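Local coordinates for heme-binding protein A (Haemophilus parasuis 29755, PDB 3TPA) that probably binds glutathione, and perhaps heme, outside the inner membrane as the solute-binding protein of an ABC-type uptake system, at residues Ser22-Asn27 with Gly117-Phe122; Ser35-Tyr40 with Ala158-Ser163; Lys167-Gln172 with Glu180-Gln185. The protein carries 1 engineered substitution. All blocks are in the same frame, centred on the assembly; numbering follows the deposited sequence.

Interaction 1 (Ser22-Asn27 with Gly117-Phe122); sequences SPAITN and GTYFYF
Ile25 and Tyr119 make the tight half of this contact. The methyl CG2 of Ile25, the branch lying anti to the carbonyl carbon, comes within 3.5 Å of Tyr119 CE1 and also rests on Gly117 CA at 3.7 Å. Backbone fits closely here too: Ile25 CA directs its hydrogen at Thr118 O over 3.4 Å. The ring of Tyr119 is steadied at its far end, because its OH is bonded to the carbonyl of His112. The more exposed margin belongs to Asn27 and Phe120. Asn27 CB sits over one face of the Phe120 ring in a CH-pi contact, 3.6 Å from the centroid. CG anti to the backbone N (chi1 179°) carries the amide along the ring, tilted 35° to it, with Asn27 ND2 3.5 Å from Phe120 CZ. Polar links between the backbones run through water. One molecule accepts from Tyr121 N and lies within hydrogen-bonding distance of Ala24 O and Thr26 O; a second, also near Ala24 O, accepts from Phe122 N; a third joins Ile25 O to Thr118 N. These waters connect the loop holding 22-27 to the backbone leading into and starting helix 120-124, which Tyr119 precedes as N-cap residue and centre of an inverse gamma turn.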
loop_
_atom_site.group_PDB
_atom_site.type_symbol
_atom_site.label_atom_id
_atom_site.label_comp_id
_atom_site.label_asym_id
_atom_site.label_seq_id
_atom_site.Cartn_x
_atom_site.Cartn_y
_atom_site.Cartn_z
ATOM N N SER A 22 -7.700 -0.765 -16.147
ATOM C CA SER A 22 -6.407 -1.220 -16.647
ATOM C C SER A 22 -5.360 -0.970 -15.580
ATOM O O SER A 22 -4.950 0.171 -15.383
ATOM C CB SER A 22 -6.034 -0.470 -17.927
ATOM O OG SER A 22 -4.700 -0.747 -18.353
ATOM N N PRO A 23 -4.935 -2.033 -14.872
ATOM C CA PRO A 23 -3.997 -1.879 -13.749
ATOM C C PRO A 23 -2.691 -1.184 -14.080
ATOM O O PRO A 23 -2.186 -0.482 -13.217
ATOM C CB PRO A 23 -3.724 -3.326 -13.279
ATOM C CG PRO A 23 -4.372 -4.218 -14.269
ATOM C CD PRO A 23 -5.419 -3.418 -14.995
ATOM N N ALA A 24 -2.140 -1.361 -15.280
ATOM C CA ALA A 24 -0.851 -0.740 -15.595
ATOM C C ALA A 24 -0.897 0.790 -15.462
ATOM O O ALA A 24 0.107 1.428 -15.126
ATOM C CB ALA A 24 -0.391 -1.132 -17.009
ATOM N N ILE A 25 -2.058 1.378 -15.728
ATOM C CA ILE A 25 -2.163 2.847 -15.799
ATOM C C ILE A 25 -3.052 3.475 -14.733
ATOM O O ILE A 25 -3.574 4.566 -14.916
ATOM C CB ILE A 25 -2.639 3.328 -17.192
ATOM C CG1 ILE A 25 -4.008 2.740 -17.525
ATOM C CG2 ILE A 25 -1.638 2.926 -18.268
ATOM C CD1 ILE A 25 -4.649 3.322 -18.780
ATOM N N THR A 26 -3.197 2.784 -13.614
ATOM C CA THR A 26 -4.092 3.212 -12.559
ATOM C C THR A 26 -3.346 3.981 -11.493
ATOM O O THR A 26 -2.237 3.614 -11.113
ATOM C CB THR A 26 -4.755 2.010 -11.902
ATOM O OG1 THR A 26 -5.662 1.413 -12.831
ATOM C CG2 THR A 26 -5.514 2.432 -10.651
ATOM N N ASN A 27 -3.982 5.044 -11.017
ATOM C CA ASN A 27 -3.430 5.937 -10.010
ATOM C C ASN A 27 -4.075 5.622 -8.681
ATOM O O ASN A 27 -3.414 5.554 -7.646
ATOM C CB ASN A 27 -3.759 7.379 -10.398
ATOM C CG ASN A 27 -3.251 8.396 -9.389
ATOM O OD1 ASN A 27 -2.877 8.053 -8.267
ATOM N ND2 ASN A 27 -3.253 9.662 -9.786
ATOM N N GLY A 117 -1.799 6.888 -21.250
ATOM C CA GLY A 117 -1.492 6.215 -20.002
ATOM C C GLY A 117 -0.284 6.762 -19.263
ATOM O O GLY A 117 0.677 7.226 -19.878
ATOM N N THR A 118 -0.347 6.683 -17.935
ATOM C CA THR A 118 0.723 7.113 -17.040
ATOM C C THR A 118 1.039 5.960 -16.101
ATOM O O THR A 118 0.135 5.387 -15.489
ATOM C CB THR A 118 0.247 8.265 -16.186
ATOM O OG1 THR A 118 -1.043 7.930 -15.673
ATOM C CG2 THR A 118 0.115 9.541 -17.017
ATOM N N TYR A 119 2.317 5.630 -15.955
ATOM C CA TYR A 119 2.676 4.417 -15.236
ATOM C C TYR A 119 3.058 4.751 -13.810
ATOM O O TYR A 119 4.214 4.620 -13.397
ATOM C CB TYR A 119 3.736 3.642 -16.025
ATOM C CG TYR A 119 3.192 3.397 -17.411
ATOM C CD1 TYR A 119 2.261 2.387 -17.635
ATOM C CD2 TYR A 119 3.555 4.213 -18.488
ATOM C CE1 TYR A 119 1.711 2.173 -18.895
ATOM C CE2 TYR A 119 3.003 4.010 -19.752
ATOM C CZ TYR A 119 2.084 2.984 -19.946
ATOM O OH TYR A 119 1.530 2.762 -21.189
ATOM N N PHE A 120 2.042 5.195 -13.072
ATOM C CA PHE A 120 2.210 5.680 -11.718
ATOM C C PHE A 120 2.980 4.702 -10.851
ATOM O O PHE A 120 3.847 5.095 -10.103
ATOM C CB PHE A 120 0.849 5.922 -11.049
ATOM C CG PHE A 120 0.057 7.034 -11.655
ATOM C CD1 PHE A 120 0.434 8.355 -11.458
ATOM C CD2 PHE A 120 -1.075 6.761 -12.410
ATOM C CE1 PHE A 120 -0.297 9.382 -12.019
ATOM C CE2 PHE A 120 -1.813 7.782 -12.962
ATOM C CZ PHE A 120 -1.423 9.096 -12.768
ATOM N N TYR A 121 2.621 3.429 -10.907
ATOM C CA TYR A 121 3.210 2.470 -9.985
ATOM C C TYR A 121 4.613 2.071 -10.438
ATOM O O TYR A 121 5.531 1.945 -9.625
ATOM C CB TYR A 121 2.288 1.260 -9.782
ATOM C CG TYR A 121 1.360 1.408 -8.595
ATOM C CD1 TYR A 121 0.108 1.979 -8.732
ATOM C CD2 TYR A 121 1.741 0.975 -7.337
ATOM C CE1 TYR A 121 -0.733 2.118 -7.650
ATOM C CE2 TYR A 121 0.899 1.112 -6.240
ATOM C CZ TYR A 121 -0.337 1.685 -6.407
ATOM O OH TYR A 121 -1.179 1.828 -5.319
ATOM N N PHE A 122 4.793 1.889 -11.742
ATOM C CA PHE A 122 6.130 1.606 -12.257
ATOM C C PHE A 122 7.143 2.606 -11.670
ATOM O O PHE A 122 8.232 2.226 -11.225
ATOM C CB PHE A 122 6.120 1.669 -13.787
ATOM C CG PHE A 122 7.376 1.140 -14.432
ATOM C CD1 PHE A 122 7.536 -0.222 -14.664
ATOM C CD2 PHE A 122 8.383 1.999 -14.826
ATOM C CE1 PHE A 122 8.694 -0.711 -15.267
ATOM C CE2 PHE A 122 9.555 1.509 -15.433
ATOM C CZ PHE A 122 9.703 0.159 -15.650
HETATM O O HOH W 1 2.644 1.578 -13.566
HETATM O O HOH W 2 0.071 2.458 -12.225
HETATM O O HOH W 3 -3.144 6.668 -16.857
#

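Interaction 2 (Ser35-Tyr40 with Ala158-Ser163); sequences SSQQVY and AMDFLS
Two side chains of one helical turn, Ser36 and Gln37, converge on a single carboxylate oxygen, OD2 of Asp160, and approach it from its two lone-pair sides. Ser36 OG donates to Asp160 OD2 at 2.8 Å, on the anti lone pair, the side away from the other oxygen; Phe32 O is also near this hydroxyl and probably competes for its proton. Gln37 NE2 takes the syn lone pair with a nearly straight bond, 172° at the hydrogen, and OD2 lies almost within the plane of the glutamine amide. The bend of Gln37 at chi2 (-72°) curls its amide back to the acid, and the amide and carboxylate planes stand 35° apart. The two bonds fix OD2, restrict the group's rotation and probably help to stabilise its buried negative charge. Ser163 OG lies 3.3 Å from Ser36 CB, and Ser163 CB 3.5 Å from Tyr40 CB, just past the turn. That hydroxyl donates back to Asp160 O, in the carbonyl plane on a lone pair, bracing the loop internally. Arg42 bonds both Ser36 O and Ser163 OG. The contact joins short helix 36-39 to the loop between helices 153-156 and 167-175, with Leu162 against helix 94-105 and Ala158 against strand 44-46.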
loop_
_atom_site.group_PDB
_atom_site.type_symbol
_atom_site.label_atom_id
_atom_site.label_comp_id
_atom_site.label_asym_id
_atom_site.label_seq_id
_atom_site.Cartn_x
_atom_site.Cartn_y
_atom_site.Cartn_z
ATOM N N SER A 35 -10.332 -4.553 -11.569
ATOM C CA SER A 35 -9.564 -5.122 -12.682
ATOM C C SER A 35 -8.568 -6.217 -12.264
ATOM O O SER A 35 -8.881 -7.402 -12.297
ATOM C CB SER A 35 -8.850 -4.016 -13.461
ATOM O OG SER A 35 -8.002 -3.259 -12.614
ATOM N N SER A 36 -7.374 -5.815 -11.857
ATOM C CA SER A 36 -6.310 -6.758 -11.535
ATOM C C SER A 36 -6.760 -7.829 -10.549
ATOM O O SER A 36 -6.324 -8.979 -10.632
ATOM C CB SER A 36 -5.092 -6.005 -10.986
ATOM O OG SER A 36 -5.524 -4.956 -10.129
ATOM N N GLN A 37 -7.628 -7.450 -9.611
ATOM C CA GLN A 37 -7.963 -8.334 -8.505
ATOM C C GLN A 37 -8.882 -9.462 -8.935
ATOM O O GLN A 37 -8.880 -10.510 -8.307
ATOM C CB GLN A 37 -8.558 -7.567 -7.308
ATOM C CG GLN A 37 -7.545 -6.759 -6.489
ATOM C CD GLN A 37 -6.614 -7.620 -5.637
ATOM O OE1 GLN A 37 -7.057 -8.474 -4.874
ATOM N NE2 GLN A 37 -5.318 -7.380 -5.757
ATOM N N GLN A 38 -9.658 -9.254 -9.996
ATOM C CA GLN A 38 -10.607 -10.282 -10.446
ATOM C C GLN A 38 -10.251 -10.873 -11.812
ATOM O O GLN A 38 -10.478 -12.059 -12.066
ATOM C CB GLN A 38 -12.024 -9.702 -10.559
ATOM C CG GLN A 38 -12.457 -8.717 -9.466
ATOM C CD GLN A 38 -12.296 -9.229 -8.034
ATOM O OE1 GLN A 38 -12.332 -10.424 -7.756
ATOM N NE2 GLN A 38 -12.120 -8.301 -7.116
ATOM N N VAL A 39 -9.730 -10.026 -12.696
ATOM C CA VAL A 39 -9.608 -10.341 -14.121
ATOM C C VAL A 39 -8.194 -10.801 -14.558
ATOM O O VAL A 39 -8.052 -11.530 -15.538
ATOM C CB VAL A 39 -10.033 -9.120 -14.961
ATOM C CG1 VAL A 39 -9.901 -9.399 -16.460
ATOM C CG2 VAL A 39 -11.477 -8.707 -14.597
ATOM N N TYR A 40 -7.162 -10.383 -13.828
ATOM C CA TYR A 40 -5.766 -10.648 -14.214
ATOM C C TYR A 40 -5.014 -11.523 -13.203
ATOM O O TYR A 40 -5.523 -11.801 -12.119
ATOM C CB TYR A 40 -5.015 -9.320 -14.349
ATOM C CG TYR A 40 -5.454 -8.451 -15.517
ATOM C CD1 TYR A 40 -4.925 -8.653 -16.779
ATOM C CD2 TYR A 40 -6.368 -7.411 -15.352
ATOM C CE1 TYR A 40 -5.293 -7.868 -17.852
ATOM C CE2 TYR A 40 -6.748 -6.608 -16.436
ATOM C CZ TYR A 40 -6.198 -6.852 -17.688
ATOM O OH TYR A 40 -6.536 -6.093 -18.797
ATOM N N ALA A 158 4.482 -9.016 -7.640
ATOM C CA ALA A 158 3.141 -9.473 -7.263
ATOM C C ALA A 158 2.117 -8.333 -7.184
ATOM O O ALA A 158 0.926 -8.554 -6.937
ATOM C CB ALA A 158 3.204 -10.211 -5.918
ATOM N N MET A 159 2.579 -7.107 -7.400
ATOM C CA MET A 159 1.679 -5.966 -7.295
ATOM C C MET A 159 0.791 -5.858 -8.521
ATOM O O MET A 159 1.154 -6.302 -9.619
ATOM C CB MET A 159 2.487 -4.676 -7.055
ATOM C CG MET A 159 3.223 -4.651 -5.713
ATOM S SD MET A 159 4.228 -3.155 -5.506
ATOM C CE MET A 159 2.971 -1.884 -5.575
ATOM N N ASP A 160 -0.382 -5.275 -8.318
ATOM C CA ASP A 160 -1.420 -5.172 -9.349
ATOM C C ASP A 160 -0.989 -4.563 -10.672
ATOM O O ASP A 160 -1.439 -5.020 -11.733
ATOM C CB ASP A 160 -2.620 -4.410 -8.803
ATOM C CG ASP A 160 -3.215 -5.082 -7.606
ATOM O OD1 ASP A 160 -2.545 -5.116 -6.562
ATOM O OD2 ASP A 160 -4.342 -5.581 -7.706
ATOM N N PHE A 161 -0.139 -3.536 -10.619
ATOM C CA PHE A 161 0.304 -2.841 -11.832
ATOM C C PHE A 161 1.105 -3.746 -12.780
ATOM O O PHE A 161 1.259 -3.452 -13.973
ATOM C CB PHE A 161 1.113 -1.570 -11.479
ATOM C CG PHE A 161 2.566 -1.816 -11.065
ATOM C CD1 PHE A 161 3.613 -1.521 -11.936
ATOM C CD2 PHE A 161 2.879 -2.263 -9.791
ATOM C CE1 PHE A 161 4.926 -1.690 -11.555
ATOM C CE2 PHE A 161 4.211 -2.446 -9.395
ATOM C CZ PHE A 161 5.232 -2.160 -10.274
ATOM N N LEU A 162 1.598 -4.858 -12.253
ATOM C CA LEU A 162 2.337 -5.813 -13.093
ATOM C C LEU A 162 1.490 -7.023 -13.509
ATOM O O LEU A 162 2.006 -8.104 -13.766
ATOM C CB LEU A 162 3.679 -6.204 -12.437
ATOM C CG LEU A 162 4.656 -5.021 -12.402
ATOM C CD1 LEU A 162 5.951 -5.373 -11.646
ATOM C CD2 LEU A 162 5.012 -4.527 -13.826
ATOM N N SER A 163 0.180 -6.817 -13.585
ATOM C CA SER A 163 -0.729 -7.807 -14.155
ATOM C C SER A 163 -0.317 -8.100 -15.584
ATOM O O SER A 163 0.151 -7.209 -16.297
ATOM C CB SER A 163 -2.155 -7.277 -14.159
ATOM O OG SER A 163 -2.664 -7.196 -12.844
#

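Interaction 3 (Lys167-Gln172 with Glu180-Gln185); sequences KEYADQ and ETLDQQ
Tyr169 and Ala170, neighbours on helix 167-175, carry this contact against Leu182 and the end of helix 181-184. Two residues earlier, Lys167 points its CB away from 180-185, and its NZ reaches Asp171 OD2 in a salt bridge of 2.9 Å on the syn side of the carboxylate, an i to i+4 pair within the same helix. Tyr169 then reaches across. With CG anti to the backbone N (chi1 -174°), its ring passes Leu182, whose side chain runs in the opposite direction, and Tyr169 CD2 meets Leu182 CD1 at 3.6 Å. At the far end of the ring, Tyr169 OH donates to Gln185 O over 2.7 Å, in the plane of that carbonyl, with a C=O...donor angle of 146°. The arrangement is one of two consecutive short helices joined by a short loop: only seven residues separate the two segments, and the tyrosine fastens the point where the second helix ends, Gln185 being the first residue to leave helical geometry. Thr181 joins in through its methyl, CG2 lying 3.5 Å from Tyr169 OH, with the two side chains crossing at about a right angle. Next in sequence, Ala170 offers its small CB to both methyls of Leu182, at 3.8 Å from CD1 and 4.0 Å from CD2. Phe99 of helix 94-105 touches both Ala170 and Leu182, while Ala170 O accepts a bond from Tyr111 OH.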
loop_
_atom_site.group_PDB
_atom_site.type_symbol
_atom_site.label_atom_id
_atom_site.label_comp_id
_atom_site.label_asym_id
_atom_site.label_seq_id
_atom_site.Cartn_x
_atom_site.Cartn_y
_atom_site.Cartn_z
ATOM N N LYS A 167 -0.668 -10.084 -25.297
ATOM C CA LYS A 167 -0.095 -9.408 -26.453
ATOM C C LYS A 167 -0.871 -9.756 -27.719
ATOM O O LYS A 167 -0.988 -8.936 -28.619
ATOM C CB LYS A 167 1.395 -9.740 -26.618
ATOM C CG LYS A 167 2.052 -9.014 -27.800
ATOM C CD LYS A 167 3.514 -9.431 -27.952
ATOM C CE LYS A 167 4.273 -8.515 -28.911
ATOM N NZ LYS A 167 3.770 -8.543 -30.303
ATOM N N GLU A 168 -1.412 -10.967 -27.793
ATOM C CA GLU A 168 -2.189 -11.345 -28.978
ATOM C C GLU A 168 -3.373 -10.385 -29.147
ATOM O O GLU A 168 -3.624 -9.844 -30.233
ATOM C CB GLU A 168 -2.656 -12.803 -28.891
ATOM C CG GLU A 168 -3.450 -13.265 -30.103
ATOM C CD GLU A 168 -3.575 -14.776 -30.195
ATOM O OE1 GLU A 168 -3.491 -15.470 -29.154
ATOM O OE2 GLU A 168 -3.757 -15.276 -31.324
ATOM N N TYR A 169 -4.090 -10.161 -28.052
ATOM C CA TYR A 169 -5.189 -9.207 -28.012
ATOM C C TYR A 169 -4.686 -7.806 -28.344
ATOM O O TYR A 169 -5.274 -7.106 -29.162
ATOM C CB TYR A 169 -5.767 -9.237 -26.603
ATOM C CG TYR A 169 -7.021 -8.430 -26.313
ATOM C CD1 TYR A 169 -8.076 -8.354 -27.219
ATOM C CD2 TYR A 169 -7.157 -7.781 -25.085
ATOM C CE1 TYR A 169 -9.248 -7.618 -26.905
ATOM C CE2 TYR A 169 -8.302 -7.070 -24.763
ATOM C CZ TYR A 169 -9.341 -6.984 -25.674
ATOM O OH TYR A 169 -10.466 -6.262 -25.324
ATOM N N ALA A 170 -3.588 -7.401 -27.712
ATOM C CA ALA A 170 -3.011 -6.078 -27.973
ATOM C C ALA A 170 -2.574 -5.929 -29.445
ATOM O O ALA A 170 -2.805 -4.891 -30.074
ATOM C CB ALA A 170 -1.844 -5.814 -27.041
ATOM N N ASP A 171 -1.949 -6.963 -29.995
ATOM C CA ASP A 171 -1.578 -6.930 -31.406
ATOM C C ASP A 171 -2.818 -6.740 -32.270
ATOM O O ASP A 171 -2.831 -5.894 -33.167
ATOM C CB ASP A 171 -0.822 -8.200 -31.830
ATOM C CG ASP A 171 0.596 -8.249 -31.288
ATOM O OD1 ASP A 171 1.088 -7.205 -30.836
ATOM O OD2 ASP A 171 1.220 -9.330 -31.321
ATOM N N GLN A 172 -3.859 -7.526 -31.994
ATOM C CA GLN A 172 -5.085 -7.459 -32.788
ATOM C C GLN A 172 -5.691 -6.068 -32.764
ATOM O O GLN A 172 -6.074 -5.536 -33.805
ATOM C CB GLN A 172 -6.141 -8.464 -32.307
ATOM C CG GLN A 172 -7.417 -8.412 -33.132
ATOM C CD GLN A 172 -8.553 -9.240 -32.551
ATOM O OE1 GLN A 172 -8.503 -10.469 -32.544
ATOM N NE2 GLN A 172 -9.590 -8.565 -32.065
ATOM N N GLU A 180 -6.939 1.351 -27.562
ATOM C CA GLU A 180 -7.554 1.780 -26.310
ATOM C C GLU A 180 -8.383 0.667 -25.694
ATOM O O GLU A 180 -8.531 0.579 -24.484
ATOM C CB GLU A 180 -8.425 3.024 -26.517
ATOM C CG GLU A 180 -7.649 4.329 -26.442
ATOM C CD GLU A 180 -6.738 4.533 -27.639
ATOM O OE1 GLU A 180 -7.080 4.050 -28.746
ATOM O OE2 GLU A 180 -5.682 5.185 -27.470
ATOM N N THR A 181 -8.912 -0.198 -26.539
ATOM C CA THR A 181 -9.787 -1.255 -26.070
ATOM C C THR A 181 -9.064 -2.162 -25.072
ATOM O O THR A 181 -9.700 -2.814 -24.244
ATOM C CB THR A 181 -10.348 -2.069 -27.231
ATOM O OG1 THR A 181 -11.129 -1.210 -28.068
ATOM C CG2 THR A 181 -11.233 -3.186 -26.728
ATOM N N LEU A 182 -7.736 -2.199 -25.160
ATOM C CA LEU A 182 -6.935 -3.040 -24.278
ATOM C C LEU A 182 -7.169 -2.609 -22.845
ATOM O O LEU A 182 -7.232 -3.434 -21.934
ATOM C CB LEU A 182 -5.439 -2.928 -24.609
ATOM C CG LEU A 182 -4.493 -3.925 -23.921
ATOM C CD1 LEU A 182 -4.626 -5.337 -24.481
ATOM C CD2 LEU A 182 -3.063 -3.458 -24.035
ATOM N N ASP A 183 -7.316 -1.305 -22.650
ATOM C CA ASP A 183 -7.472 -0.762 -21.309
ATOM C C ASP A 183 -8.934 -0.713 -20.850
ATOM O O ASP A 183 -9.212 -0.742 -19.659
ATOM C CB ASP A 183 -6.843 0.630 -21.233
ATOM C CG ASP A 183 -5.361 0.603 -21.484
ATOM O OD1 ASP A 183 -4.677 -0.229 -20.854
ATOM O OD2 ASP A 183 -4.883 1.397 -22.322
ATOM N N GLN A 184 -9.862 -0.661 -21.798
ATOM C CA GLN A 184 -11.272 -0.455 -21.474
ATOM C C GLN A 184 -12.071 -1.738 -21.401
ATOM O O GLN A 184 -13.083 -1.793 -20.711
ATOM C CB GLN A 184 -11.923 0.488 -22.490
ATOM C CG GLN A 184 -11.330 1.886 -22.475
ATOM C CD GLN A 184 -11.727 2.683 -23.693
ATOM O OE1 GLN A 184 -12.527 2.228 -24.508
ATOM N NE2 GLN A 184 -11.166 3.875 -23.830
ATOM N N GLN A 185 -11.625 -2.762 -22.122
ATOM C CA GLN A 185 -12.310 -4.051 -22.133
ATOM C C GLN A 185 -11.296 -5.119 -21.766
ATOM O O GLN A 185 -10.738 -5.790 -22.636
ATOM C CB GLN A 185 -12.905 -4.336 -23.514
ATOM C CG GLN A 185 -13.606 -3.142 -24.121
ATOM C CD GLN A 185 -14.956 -2.888 -23.497
ATOM O OE1 GLN A 185 -15.559 -3.790 -22.910
ATOM N NE2 GLN A 185 -15.445 -1.656 -23.620
#

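In the fold
The three contacts lie on the same side of the chain's centre, with interactions 1 and 2 about 11 Å apart between centres and interaction 3 about 15 and 16 Å from them. Along the chain, interactions 1 and 2 interleave, the segments 22-27 and 35-40 pairing in turn with 117-122 and 158-163; interaction 3 is a local contact that follows. Interaction 1 touches both others: Pro23 CB lies 3.2 Å from Asp160 O, Tyr121 packs on Phe161, and Ser22 OG bonds to Asp183 OD1, which also holds Arg103 of helix 94-105. Interactions 2 and 3 barely meet. Helix 94-105 lies against all three contacts, which gather in one region of this family 5 solute-binding fold.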